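Local coordinates for A-type flavoprotein (Giardia intestinalis, PDB 2Q9U), which probably reduces dioxygen to water as an oxygen-scavenging flavodiiron protein, passing electrons through FMN to a mu-oxo-diiron centre, at residues A[256-261]-A[305-310]. Sequence-based numbering, arbitrary orientation.
Sequences QKKVTV and TYDSGA
K258 reaches D307 with its ammonium group: NZ lies 2.8 Å from OD1, a salt bridge that meets the carboxylate on its syn side, 16° out of plane. CG of K258 stands anti to the backbone N (chi1 172°) and the chain beyond it is fully extended, crossing over the carboxylate end of D307 with CE 3.5 Å from D307 OD1. The other carboxylate oxygen, OD2, is 2.9 Å from a water that also takes a hydrogen bond from the side-chain amide of Q256; amide and carboxylate planes are turned 77° apart. Q256 is further tied by its backbone N to D307 O at 3.0 Å, the donor sitting well above the carbonyl plane. Two residues on from K258, T260 OG1 donates to S308 OG across 2.7 Å. Beside these side chains the backbones pair. K258 O accepts from G309 N at 2.8 Å, in the carbonyl plane, and more weakly from A310 N. T260 N bonds A310 O at 3.2 Å; with the weak A310 bond this makes the parallel bridge of V259 with A310, and V259 CA adds a C-H...O contact to A310 O. V259 and A310 share one face of the sheet, where both pack on L399 and A403 of helix 386-409. Behind the first shell, H304 ND1 is a second partner of K258 NZ, H304 O bonds S308 OG, and K342 NZ gathers the carbonyls of T305, Y306 and S308. The contact thus lies where helix 298-306 turns into strand 310-314, at the start of two neighbouring interior strands of the flavodoxin-like parallel sheet. With the carboxylate, the T260 and S308 hydroxyls and several peptide groups engaged, the polar turn is pinned to the strand start, and the charge of the buried residue K258 is probably offset by D307.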
loop_
_atom_site.group_PDB
_atom_site.type_symbol
_atom_site.label_atom_id
_atom_site.label_comp_id
_atom_site.label_asym_id
_atom_site.label_seq_id
_atom_site.Cartn_x
_atom_site.Cartn_y
_atom_site.Cartn_z
ATOM N N GLN A 256 -25.031 8.718 16.827
ATOM C CA GLN A 256 -25.963 7.677 16.436
ATOM C C GLN A 256 -25.975 6.586 17.507
ATOM O O GLN A 256 -25.082 6.552 18.359
ATOM C CB GLN A 256 -25.563 7.084 15.081
ATOM C CG GLN A 256 -25.454 8.097 13.942
ATOM C CD GLN A 256 -26.804 8.533 13.389
ATOM O OE1 GLN A 256 -27.864 8.215 13.946
ATOM N NE2 GLN A 256 -26.770 9.260 12.268
ATOM N N LYS A 257 -26.987 5.717 17.471
ATOM C CA LYS A 257 -27.019 4.532 18.311
ATOM C C LYS A 257 -26.025 3.566 17.647
ATOM O O LYS A 257 -26.400 2.735 16.810
ATOM C CB LYS A 257 -28.432 3.933 18.348
ATOM C CG LYS A 257 -29.476 4.808 19.063
ATOM C CD LYS A 257 -30.832 4.080 19.101
ATOM C CE LYS A 257 -31.973 4.999 19.534
ATOM N NZ LYS A 257 -33.309 4.307 19.466
ATOM N N LYS A 258 -24.752 3.752 17.981
ATOM C CA LYS A 258 -23.649 3.162 17.204
ATOM C C LYS A 258 -22.468 2.996 18.154
ATOM O O LYS A 258 -22.148 3.904 18.938
ATOM C CB LYS A 258 -23.283 4.063 15.997
ATOM C CG LYS A 258 -21.983 3.616 15.210
ATOM C CD LYS A 258 -21.713 4.600 14.080
ATOM C CE LYS A 258 -20.345 4.366 13.408
ATOM N NZ LYS A 258 -20.297 5.323 12.217
ATOM N N VAL A 259 -21.864 1.811 18.094
ATOM C CA VAL A 259 -20.655 1.506 18.825
ATOM C C VAL A 259 -19.546 1.201 17.807
ATOM O O VAL A 259 -19.768 0.427 16.874
ATOM C CB VAL A 259 -20.862 0.290 19.745
ATOM C CG1 VAL A 259 -19.534 -0.050 20.506
ATOM C CG2 VAL A 259 -21.978 0.581 20.744
ATOM N N THR A 260 -18.396 1.851 17.963
ATOM C CA THR A 260 -17.189 1.512 17.152
ATOM C C THR A 260 -16.072 0.932 18.023
ATOM O O THR A 260 -15.747 1.520 19.065
ATOM C CB THR A 260 -16.652 2.739 16.395
ATOM O OG1 THR A 260 -17.677 3.232 15.524
ATOM C CG2 THR A 260 -15.371 2.381 15.540
ATOM N N VAL A 261 -15.478 -0.196 17.589
ATOM C CA VAL A 261 -14.318 -0.767 18.272
ATOM C C VAL A 261 -13.077 -0.534 17.392
ATOM O O VAL A 261 -13.106 -0.817 16.197
ATOM C CB VAL A 261 -14.483 -2.269 18.566
ATOM C CG1 VAL A 261 -13.248 -2.794 19.316
ATOM C CG2 VAL A 261 -15.737 -2.485 19.413
ATOM N N THR A 305 -15.714 7.294 14.938
ATOM C CA THR A 305 -15.788 7.799 16.316
ATOM C C THR A 305 -16.600 9.101 16.413
ATOM O O THR A 305 -17.268 9.332 17.431
ATOM C CB THR A 305 -14.390 7.988 16.957
ATOM O OG1 THR A 305 -13.580 8.879 16.163
ATOM C CG2 THR A 305 -13.658 6.633 17.101
ATOM N N TYR A 306 -16.475 9.957 15.410
ATOM C CA TYR A 306 -17.342 11.125 15.215
ATOM C C TYR A 306 -18.813 10.947 15.661
ATOM O O TYR A 306 -19.300 11.684 16.446
ATOM C CB TYR A 306 -17.244 11.622 13.771
ATOM C CG TYR A 306 -18.207 12.702 13.339
ATOM C CD1 TYR A 306 -17.997 13.996 13.650
ATOM C CD2 TYR A 306 -19.311 12.412 12.573
ATOM C CE1 TYR A 306 -18.867 14.982 13.230
ATOM C CE2 TYR A 306 -20.179 13.356 12.169
ATOM C CZ TYR A 306 -19.946 14.657 12.498
ATOM O OH TYR A 306 -20.784 15.618 12.089
ATOM N N ASP A 307 -19.448 9.897 15.163
ATOM C CA ASP A 307 -20.893 9.751 15.302
ATOM C C ASP A 307 -21.251 8.437 15.988
ATOM O O ASP A 307 -22.352 7.914 15.812
ATOM C CB ASP A 307 -21.573 9.833 13.934
ATOM C CG ASP A 307 -21.242 8.648 13.047
ATOM O OD1 ASP A 307 -20.369 7.842 13.431
ATOM O OD2 ASP A 307 -21.855 8.524 11.966
ATOM N N SER A 308 -20.315 7.910 16.771
ATOM C CA SER A 308 -20.605 6.792 17.670
ATOM C C SER A 308 -21.125 7.358 18.985
ATOM O O SER A 308 -20.673 8.425 19.440
ATOM C CB SER A 308 -19.327 5.966 17.947
ATOM O OG SER A 308 -18.856 5.328 16.778
ATOM N N GLY A 309 -22.039 6.619 19.599
ATOM C CA GLY A 309 -22.555 6.927 20.925
ATOM C C GLY A 309 -21.643 6.345 21.986
ATOM O O GLY A 309 -21.692 6.764 23.131
ATOM N N ALA A 310 -20.786 5.404 21.584
ATOM C CA ALA A 310 -19.804 4.802 22.477
ATOM C C ALA A 310 -18.685 4.145 21.668
ATOM O O ALA A 310 -18.894 3.701 20.528
ATOM C CB ALA A 310 -20.461 3.735 23.403
HETATM O O HOH W 1 -24.068 10.295 11.216
#